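3' terminal uridylyl transferase (PDB 5HZD) adds uridines from UTP to the 3' ends of guide RNAs, ribosomal RNAs and some mRNAs during mitochondrial RNA editing in Trypanosoma brucei. Local coordinates at residues 97-102 and 151-156; 300-305 and 359-364. One frame throughout, in Å; residues are numbered along the deposited sequence. Where two conformers were deposited one is given.

Contact 1 of 2, residues 97-102 and 151-156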
ATOM      1  N   VAL A  97      11.257  -2.038  18.373  1.00 13.21           N
ATOM      2  CA  VAL A  97      11.294  -3.470  18.076  1.00 13.55           C
ATOM      3  C   VAL A  97      12.640  -4.104  18.383  1.00 13.62           C
ATOM      4  O   VAL A  97      12.684  -5.304  18.656  1.00 14.14           O
ATOM      5  CB  VAL A  97      10.828  -3.814  16.660  1.00 17.84           C
ATOM      6  CG1 VAL A  97       9.447  -3.193  16.402  1.00 15.33           C
ATOM      7  CG2 VAL A  97      11.809  -3.316  15.669  1.00 16.78           C
ATOM      8  N   ARG A  98      13.727  -3.326  18.379  1.00 13.82           N
ATOM      9  CA  ARG A  98      15.019  -3.918  18.771  1.00 14.32           C
ATOM     10  C   ARG A  98      15.080  -4.338  20.221  1.00 14.65           C
ATOM     11  O   ARG A  98      15.928  -5.130  20.586  1.00 17.16           O
ATOM     12  CB  ARG A  98      16.183  -2.984  18.428  1.00 14.48           C
ATOM     13  CG  ARG A  98      16.417  -2.942  16.926  1.00 15.15           C
ATOM     14  CD  ARG A  98      17.606  -2.075  16.542  1.00 14.54           C
ATOM     15  NE  ARG A  98      18.810  -2.700  17.089  1.00 20.08           N
ATOM     16  CZ  ARG A  98      20.033  -2.188  17.027  1.00 21.56           C
ATOM     17  NH1 ARG A  98      21.048  -2.864  17.553  1.00 24.30           N
ATOM     18  NH2 ARG A  98      20.230  -1.004  16.482  1.00 22.39           N
ATOM     19  N   ARG A  99      14.198  -3.834  21.068  1.00 14.57           N
ATOM     20  CA  ARG A  99      14.155  -4.320  22.452  0.54 14.94           C
ATOM     21  C   ARG A  99      13.593  -5.740  22.501  1.00 14.97           C
ATOM     22  O   ARG A  99      13.954  -6.521  23.376  1.00 19.63           O
ATOM     23  CB  ARG A  99      13.349  -3.370  23.349  0.54 17.31           C
ATOM     24  CG  ARG A  99      12.931  -3.928  24.725  0.54 19.50           C
ATOM     25  CD  ARG A  99      14.075  -4.033  25.754  0.54 25.38           C
ATOM     26  NE  ARG A  99      15.050  -2.946  25.677  0.54 28.86           N
ATOM     27  CZ  ARG A  99      14.899  -1.750  26.238  0.54 31.58           C
ATOM     28  NH1 ARG A  99      13.792  -1.460  26.913  0.54 30.42           N
ATOM     29  NH2 ARG A  99      15.855  -0.836  26.114  0.54 33.09           N
ATOM     30  N   TRP A 100      12.736  -6.082  21.533  1.00 14.88           N
ATOM     31  CA  TRP A 100      12.204  -7.433  21.407  1.00 16.04           C
ATOM     32  C   TRP A 100      13.210  -8.355  20.708  1.00 19.05           C
ATOM     33  O   TRP A 100      13.481  -9.479  21.154  1.00 21.05           O
ATOM     34  CB  TRP A 100      10.888  -7.357  20.635  1.00 14.16           C
ATOM     35  CG  TRP A 100      10.384  -8.650  20.124  1.00 14.16           C
ATOM     36  CD1 TRP A 100       9.905  -9.694  20.850  1.00 16.21           C
ATOM     37  CD2 TRP A 100      10.317  -9.029  18.751  1.00 13.90           C
ATOM     38  NE1 TRP A 100       9.529 -10.720  19.998  1.00 18.87           N
ATOM     39  CE2 TRP A 100       9.771 -10.332  18.708  1.00 15.36           C
ATOM     40  CE3 TRP A 100      10.651  -8.386  17.557  1.00 13.59           C
ATOM     41  CZ2 TRP A 100       9.578 -11.026  17.502  1.00 17.44           C
ATOM     42  CZ3 TRP A 100      10.473  -9.066  16.356  1.00 13.88           C
ATOM     43  CH2 TRP A 100       9.913 -10.377  16.345  1.00 15.46           C
ATOM     44  N   HIS A 101      13.807  -7.861  19.639  1.00 14.63           N
ATOM     45  CA  HIS A 101      14.749  -8.667  18.878  1.00 16.32           C
ATOM     46  C   HIS A 101      15.827  -7.763  18.311  1.00 14.88           C
ATOM     47  O   HIS A 101      15.584  -7.011  17.377  1.00 15.46           O
ATOM     48  CB  HIS A 101      14.015  -9.374  17.742  1.00 16.49           C
ATOM     49  CG  HIS A 101      14.837 -10.412  17.068  1.00 17.81           C
ATOM     50  ND1 HIS A 101      15.143 -11.617  17.664  1.00 21.83           N
ATOM     51  CD2 HIS A 101      15.437 -10.421  15.856  1.00 21.07           C
ATOM     52  CE1 HIS A 101      15.888 -12.331  16.838  1.00 26.95           C
ATOM     53  NE2 HIS A 101      16.083 -11.626  15.738  1.00 21.56           N
ATOM     54  N   ASP A 102      17.032  -7.830  18.890  1.00 17.56           N
ATOM     55  CA  ASP A 102      18.042  -6.829  18.583  1.00 15.51           C
ATOM     56  C   ASP A 102      18.427  -6.730  17.115  1.00 15.35           C
ATOM     57  O   ASP A 102      18.794  -5.645  16.625  1.00 17.20           O
ATOM     58  CB  ASP A 102      19.311  -7.043  19.423  1.00 17.34           C
ATOM     59  CG  ASP A 102      20.345  -5.982  19.149  1.00 23.05           C
ATOM     60  OD1 ASP A 102      20.059  -4.796  19.475  1.00 26.35           O
ATOM     61  OD2 ASP A 102      21.413  -6.324  18.564  1.00 23.97           O
ATOM     62  N   THR A 151       3.212  -5.330  20.825  1.00 13.24           N
ATOM     63  CA  THR A 151       2.107  -4.562  21.401  1.00 13.33           C
ATOM     64  C   THR A 151       2.425  -4.096  22.817  1.00 13.92           C
ATOM     65  O   THR A 151       2.209  -2.936  23.133  1.00 15.04           O
ATOM     66  CB  THR A 151       0.816  -5.351  21.367  1.00 13.69           C
ATOM     67  OG1 THR A 151       0.516  -5.599  19.991  1.00 14.01           O
ATOM     68  CG2 THR A 151      -0.343  -4.511  21.951  1.00 17.51           C
ATOM     69  N   GLU A 152       2.992  -4.979  23.629  1.00 14.01           N
ATOM     70  CA  GLU A 152       3.291  -4.626  25.017  1.00 14.40           C
ATOM     71  C   GLU A 152       4.387  -3.574  25.102  1.00 15.34           C
ATOM     72  O   GLU A 152       4.310  -2.658  25.912  1.00 15.70           O
ATOM     73  CB  GLU A 152       3.708  -5.870  25.802  1.00 19.90           C
ATOM     74  CG  GLU A 152       4.139  -5.588  27.222  1.00 22.78           C
ATOM     75  CD  GLU A 152       2.983  -5.191  28.128  1.00 36.94           C
ATOM     76  OE1 GLU A 152       1.807  -5.229  27.683  1.00 39.05           O
ATOM     77  OE2 GLU A 152       3.256  -4.821  29.298  1.00 43.20           O
ATOM     78  N   LEU A 153       5.403  -3.692  24.263  1.00 14.13           N
ATOM     79  CA  LEU A 153       6.448  -2.660  24.243  1.00 14.12           C
ATOM     80  C   LEU A 153       5.888  -1.292  23.854  1.00 13.93           C
ATOM     81  O   LEU A 153       6.258  -0.249  24.445  1.00 16.09           O
ATOM     82  CB  LEU A 153       7.601  -3.043  23.295  1.00 13.96           C
ATOM     83  CG  LEU A 153       8.450  -4.238  23.728  1.00 14.26           C
ATOM     84  CD1 LEU A 153       9.504  -4.577  22.667  1.00 17.55           C
ATOM     85  CD2 LEU A 153       9.110  -3.985  25.098  1.00 16.52           C
ATOM     86  N   LEU A 154       4.997  -1.269  22.865  1.00 13.60           N
ATOM     87  CA  LEU A 154       4.368  -0.018  22.468  1.00 15.21           C
ATOM     88  C   LEU A 154       3.502   0.580  23.591  1.00 16.21           C
ATOM     89  O   LEU A 154       3.572   1.769  23.852  1.00 14.80           O
ATOM     90  CB  LEU A 154       3.559  -0.220  21.194  1.00 13.76           C
ATOM     91  CG  LEU A 154       4.396  -0.504  19.955  1.00 13.02           C
ATOM     92  CD1 LEU A 154       3.486  -1.067  18.873  1.00 14.29           C
ATOM     93  CD2 LEU A 154       5.130   0.779  19.461  1.00 14.32           C
ATOM     94  N   ARG A 155       2.739  -0.254  24.286  1.00 14.00           N
ATOM     95  CA  ARG A 155       1.930   0.192  25.422  1.00 16.99           C
ATOM     96  C   ARG A 155       2.850   0.849  26.461  1.00 17.70           C
ATOM     97  O   ARG A 155       2.510   1.886  27.033  1.00 20.87           O
ATOM     98  CB  ARG A 155       1.198  -1.010  26.043  1.00 18.22           C
ATOM     99  CG  ARG A 155       0.224  -0.684  27.159  1.00 30.04           C
ATOM    100  CD  ARG A 155      -0.256  -1.969  27.852  1.00 39.68           C
ATOM    101  NE  ARG A 155      -0.031  -1.923  29.301  1.00 49.34           N
ATOM    102  CZ  ARG A 155       1.117  -2.238  29.900  1.00 54.52           C
ATOM    103  NH1 ARG A 155       2.162  -2.621  29.185  1.00 54.41           N
ATOM    104  NH2 ARG A 155       1.223  -2.169  31.221  1.00 59.67           N
ATOM    105  N   ARG A 156       4.025   0.273  26.675  1.00 16.19           N
ATOM    106  CA  ARG A 156       4.899   0.733  27.766  1.00 19.22           C
ATOM    107  C   ARG A 156       5.634   2.033  27.403  1.00 23.19           C
ATOM    108  O   ARG A 156       6.176   2.720  28.274  1.00 29.40           O
ATOM    109  CB  ARG A 156       5.930  -0.347  28.135  1.00 22.75           C
ATOM    110  CG  ARG A 156       5.384  -1.615  28.802  1.00 23.47           C
ATOM    111  CD  ARG A 156       6.568  -2.532  29.234  1.00 48.88           C
ATOM    112  NE  ARG A 156       6.545  -3.873  28.628  1.00 51.89           N
ATOM    113  CZ  ARG A 156       7.620  -4.642  28.401  1.00 46.47           C
ATOM    114  NH1 ARG A 156       7.481  -5.855  27.845  1.00 36.84           N
ATOM    115  NH2 ARG A 156       8.840  -4.212  28.719  1.00 47.11           N
TER

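Contact 2 of 2, residues 300-305 and 359-364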
ATOM      1  N   LEU A 300       6.738  -2.464  -8.175  1.00 12.18           N
ATOM      2  CA  LEU A 300       5.851  -1.382  -8.609  1.00 12.21           C
ATOM      3  C   LEU A 300       6.649  -0.120  -8.813  1.00 10.80           C
ATOM      4  O   LEU A 300       6.458   0.555  -9.819  1.00 12.24           O
ATOM      5  CB  LEU A 300       4.699  -1.117  -7.620  1.00 10.71           C
ATOM      6  CG  LEU A 300       3.686  -2.265  -7.448  1.00 14.99           C
ATOM      7  CD1 LEU A 300       2.625  -1.862  -6.493  1.00 16.92           C
ATOM      8  CD2 LEU A 300       3.028  -2.611  -8.786  1.00 17.64           C
ATOM      9  N   ARG A 301       7.548   0.209  -7.878  1.00 10.87           N
ATOM     10  CA  ARG A 301       8.295   1.466  -7.989  0.67 11.06           C
ATOM     11  C   ARG A 301       9.113   1.539  -9.270  1.00 11.37           C
ATOM     12  O   ARG A 301       9.118   2.580  -9.971  1.00 13.17           O
ATOM     13  CB  ARG A 301       9.198   1.643  -6.767  0.67 12.50           C
ATOM     14  CG  ARG A 301       9.824   3.003  -6.697  0.67 11.62           C
ATOM     15  CD  ARG A 301      10.796   3.074  -5.535  0.67 13.02           C
ATOM     16  NE  ARG A 301      11.561   4.312  -5.647  0.67 19.55           N
ATOM     17  CZ  ARG A 301      12.698   4.457  -6.345  0.67 16.31           C
ATOM     18  NH1 ARG A 301      13.265   3.426  -6.977  0.67 22.76           N
ATOM     19  NH2 ARG A 301      13.279   5.647  -6.408  0.67 17.68           N
ATOM     20  N   LYS A 302       9.782   0.447  -9.623  1.00 11.53           N
ATOM     21  CA  LYS A 302      10.609   0.430 -10.818  1.00 13.41           C
ATOM     22  C   LYS A 302       9.765   0.685 -12.070  1.00 13.08           C
ATOM     23  O   LYS A 302      10.115   1.529 -12.910  1.00 14.02           O
ATOM     24  CB  LYS A 302      11.331  -0.909 -10.891  1.00 15.09           C
ATOM     25  CG  LYS A 302      12.379  -0.972 -11.959  1.00 17.36           C
ATOM     26  CD  LYS A 302      13.234  -2.230 -11.781  1.00 22.46           C
ATOM     27  CE  LYS A 302      14.301  -2.339 -12.860  1.00 29.00           C
ATOM     28  NZ  LYS A 302      15.312  -1.231 -12.826  1.00 30.25           N
ATOM     29  N   TYR A 303       8.630   0.004 -12.178  1.00 11.78           N
ATOM     30  CA  TYR A 303       7.729   0.277 -13.290  1.00 12.08           C
ATOM     31  C   TYR A 303       7.157   1.699 -13.286  1.00 12.69           C
ATOM     32  O   TYR A 303       7.161   2.385 -14.320  1.00 14.39           O
ATOM     33  CB  TYR A 303       6.568  -0.725 -13.257  1.00 11.34           C
ATOM     34  CG  TYR A 303       6.826  -2.013 -13.995  1.00 11.53           C
ATOM     35  CD1 TYR A 303       6.984  -2.008 -15.385  1.00 12.14           C
ATOM     36  CD2 TYR A 303       6.817  -3.234 -13.336  1.00 11.48           C
ATOM     37  CE1 TYR A 303       7.150  -3.204 -16.098  1.00 12.02           C
ATOM     38  CE2 TYR A 303       6.996  -4.448 -14.061  1.00 11.72           C
ATOM     39  CZ  TYR A 303       7.151  -4.397 -15.428  1.00 13.28           C
ATOM     40  OH  TYR A 303       7.292  -5.588 -16.132  1.00 14.55           O
ATOM     41  N   LEU A 304       6.659   2.144 -12.142  1.00 11.26           N
ATOM     42  CA  LEU A 304       5.889   3.392 -12.149  1.00 11.40           C
ATOM     43  C   LEU A 304       6.766   4.632 -12.279  1.00 11.50           C
ATOM     44  O   LEU A 304       6.291   5.692 -12.700  1.00 13.48           O
ATOM     45  CB  LEU A 304       5.022   3.461 -10.894  1.00 11.47           C
ATOM     46  CG  LEU A 304       3.940   2.377 -10.818  1.00 13.05           C
ATOM     47  CD1 LEU A 304       3.133   2.598  -9.578  1.00 13.81           C
ATOM     48  CD2 LEU A 304       3.005   2.421 -12.049  1.00 14.93           C
ATOM     49  N   LEU A 305       8.046   4.514 -11.969  1.00 12.83           N
ATOM     50  CA  LEU A 305       8.957   5.635 -12.207  1.00 13.02           C
ATOM     51  C   LEU A 305       9.440   5.734 -13.657  1.00 14.56           C
ATOM     52  O   LEU A 305      10.126   6.694 -14.037  1.00 18.10           O
ATOM     53  CB  LEU A 305      10.170   5.556 -11.271  1.00 13.85           C
ATOM     54  CG  LEU A 305       9.926   5.902  -9.812  1.00 21.69           C
ATOM     55  CD1 LEU A 305      11.248   5.703  -9.076  1.00 28.14           C
ATOM     56  CD2 LEU A 305       9.409   7.352  -9.652  1.00 25.15           C
ATOM     57  N   LEU A 359      11.629 -11.191 -11.462  1.00 17.23           N
ATOM     58  CA  LEU A 359      12.846 -11.826 -10.910  1.00 19.64           C
ATOM     59  C   LEU A 359      14.062 -10.903 -10.787  1.00 21.64           C
ATOM     60  O   LEU A 359      15.032 -11.236 -10.092  1.00 23.85           O
ATOM     61  CB  LEU A 359      13.209 -13.080 -11.712  1.00 24.09           C
ATOM     62  CG  LEU A 359      12.134 -14.179 -11.642  1.00 30.00           C
ATOM     63  CD1 LEU A 359      12.621 -15.453 -12.292  1.00 32.64           C
ATOM     64  CD2 LEU A 359      11.679 -14.440 -10.211  1.00 35.88           C
ATOM     65  N   GLU A 360      14.008  -9.744 -11.450  1.00 20.82           N
ATOM     66  CA  GLU A 360      15.046  -8.716 -11.345  1.00 18.51           C
ATOM     67  C   GLU A 360      15.120  -8.024  -9.988  1.00 20.74           C
ATOM     68  O   GLU A 360      16.157  -7.421  -9.653  1.00 23.00           O
ATOM     69  CB  GLU A 360      14.835  -7.627 -12.413  1.00 23.22           C
ATOM     70  CG  GLU A 360      15.253  -8.052 -13.785  1.00 29.13           C
ATOM     71  CD  GLU A 360      14.968  -6.989 -14.821  1.00 33.28           C
ATOM     72  OE1 GLU A 360      15.586  -5.898 -14.752  1.00 36.01           O
ATOM     73  OE2 GLU A 360      14.110  -7.243 -15.694  1.00 30.94           O
ATOM     74  N   ILE A 361      14.025  -8.063  -9.240  1.00 16.04           N
ATOM     75  CA  ILE A 361      13.981  -7.539  -7.876  1.00 14.09           C
ATOM     76  C   ILE A 361      14.329  -8.704  -6.946  1.00 15.93           C
ATOM     77  O   ILE A 361      13.627  -9.706  -6.923  1.00 19.41           O
ATOM     78  CB  ILE A 361      12.586  -7.030  -7.502  1.00 15.49           C
ATOM     79  CG1 ILE A 361      11.990  -6.128  -8.606  1.00 18.62           C
ATOM     80  CG2 ILE A 361      12.611  -6.351  -6.156  1.00 17.47           C
ATOM     81  CD1 ILE A 361      12.839  -4.919  -8.962  1.00 22.14           C
ATOM     82  N   PRO A 362      15.461  -8.615  -6.230  1.00 18.18           N
ATOM     83  CA  PRO A 362      15.874  -9.760  -5.411  1.00 17.73           C
ATOM     84  C   PRO A 362      14.897 -10.029  -4.277  1.00 19.67           C
ATOM     85  O   PRO A 362      14.275  -9.105  -3.719  1.00 20.93           O
ATOM     86  CB  PRO A 362      17.220  -9.319  -4.819  1.00 23.05           C
ATOM     87  CG  PRO A 362      17.564  -8.030  -5.469  1.00 26.91           C
ATOM     88  CD  PRO A 362      16.360  -7.456  -6.120  1.00 21.62           C
ATOM     89  N   GLU A 363      14.735 -11.313  -3.963  1.00 18.61           N
ATOM     90  CA  GLU A 363      13.976 -11.728  -2.804  1.00 17.91           C
ATOM     91  C   GLU A 363      14.801 -11.415  -1.540  1.00 20.19           C
ATOM     92  O   GLU A 363      14.256 -10.991  -0.503  1.00 21.38           O
ATOM     93  CB  GLU A 363      13.696 -13.247  -2.863  1.00 24.31           C
ATOM     94  CG  GLU A 363      12.949 -13.736  -1.609  1.00 31.30           C
ATOM     95  CD  GLU A 363      12.633 -15.220  -1.621  1.00 40.00           C
ATOM     96  OE1 GLU A 363      12.755 -15.852  -2.689  1.00 42.74           O
ATOM     97  OE2 GLU A 363      12.258 -15.751  -0.552  1.00 44.51           O
ATOM     98  N   SER A 364      16.112 -11.592  -1.653  1.00 20.43           N
ATOM     99  CA  SER A 364      17.003 -11.378  -0.517  1.00 19.50           C
ATOM    100  C   SER A 364      17.099  -9.895  -0.182  1.00 19.68           C
ATOM    101  O   SER A 364      17.148  -9.042  -1.082  1.00 19.89           O
ATOM    102  CB  SER A 364      18.394 -11.896  -0.813  1.00 22.44           C
ATOM    103  OG  SER A 364      19.263 -11.640   0.286  1.00 21.07           O
TER

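Contact 1 of 2, residues 97-102 and 151-156
Two helices of the nucleotidyltransferase palm region meet here: Leu153 on helix 143-156 reaches the side chain of Arg99 and the CB and backbone N of Trp100 at the end of helix 80-100. Leu153 is buried and carries its side of the contact. Its CD1 branch lies 3.7 Å from Trp100 CB. The same methyl packs against the backbone N of Trp100. The other branch, CD2, comes 3.8 Å from Arg99 CG, and the two side chains cross at about a right angle. Arg99 was modelled in two conformers. The Trp100 indole turns off from 151-156. Its CG is anti to the backbone N (chi1 165°), and the side chain also packs on Ala146, Ser149 and Ile150, earlier in helix 143-156. His101 CB lies over one face of that indole. Leu153 CD2 sits under the rim of the Arg156 guanidinium, 3.4 Å from its plane. Arg156 NE makes a weak, long hydrogen bond to Glu152 OE2 (3.5 Å), part of a salt bridge. No hydrogen bond links the two segments. The contact therefore rests on one leucine packed against aliphatic carbon, with the chain of the exposed Arg99 across it and the guanidinium of Arg156 over its CD2.

Contact 2 of 2, residues 300-305 and 359-364
The carboxylate of Glu360 turns OE1 toward the end of Lys302, 4.2 Å from CE. Its other oxygen, OE2, is hydrogen-bonded to the backbone N of Asp357 within its own loop. Lys302 NZ stays 5.1 Å from OE1, so the opposite charges can attract but form no salt bridge. The other flat group is the guanidinium of Arg301, one face of which is covered by Leu305 CD1 over its centre. That contact stays within 300-305.

The closest touch is apolar: Lys302 CD meets Ile361 CD1 at 3.9 Å. The two side chains run past each other in opposite directions. Lys302 is extended as far as CE, with CG anti to the backbone N (chi1 -171°). It bends at the last torsion, which turns NZ aside (chi4 64°). Ile361 is buried, and it also packs on Thr298 and Leu299 of helix 292-304. Its backbone O accepts a hydrogen bond from Arg295 NE. Arg295 is a UTP-binding residue, and Ile361 also touches Tyr469, in the presumed nucleotide recognition motif. The contact thus lays the irregular loop after helix 336-349 against helix 292-304, at the border of the UTP site of this terminal uridylyltransferase.

How the contacts relate
After the N-terminal zinc finger, the chain makes the two contacts in series, neither nested nor crossed. Contact 1 closes first. The 48 residues between its segments include palm strands 105-109 and 124-129, and Asp123 and Asp125, the probable metal ligands. The chain then adds palm strands 164-167 and 174-177, passes through the four-stranded antiparallel sheet, and returns to the palm with strand 285-288. Contact 2 opens in the next helix. Its loop of 53 residues holds helices 310-324 and 336-349 and the UTP-binding residues Lys318, Lys322, Ser336 and Tyr337. Contact 1 joins two palm helices, whereas contact 2 ties a loop to a helix beside the nucleotide site. Their centres are 31 Å apart.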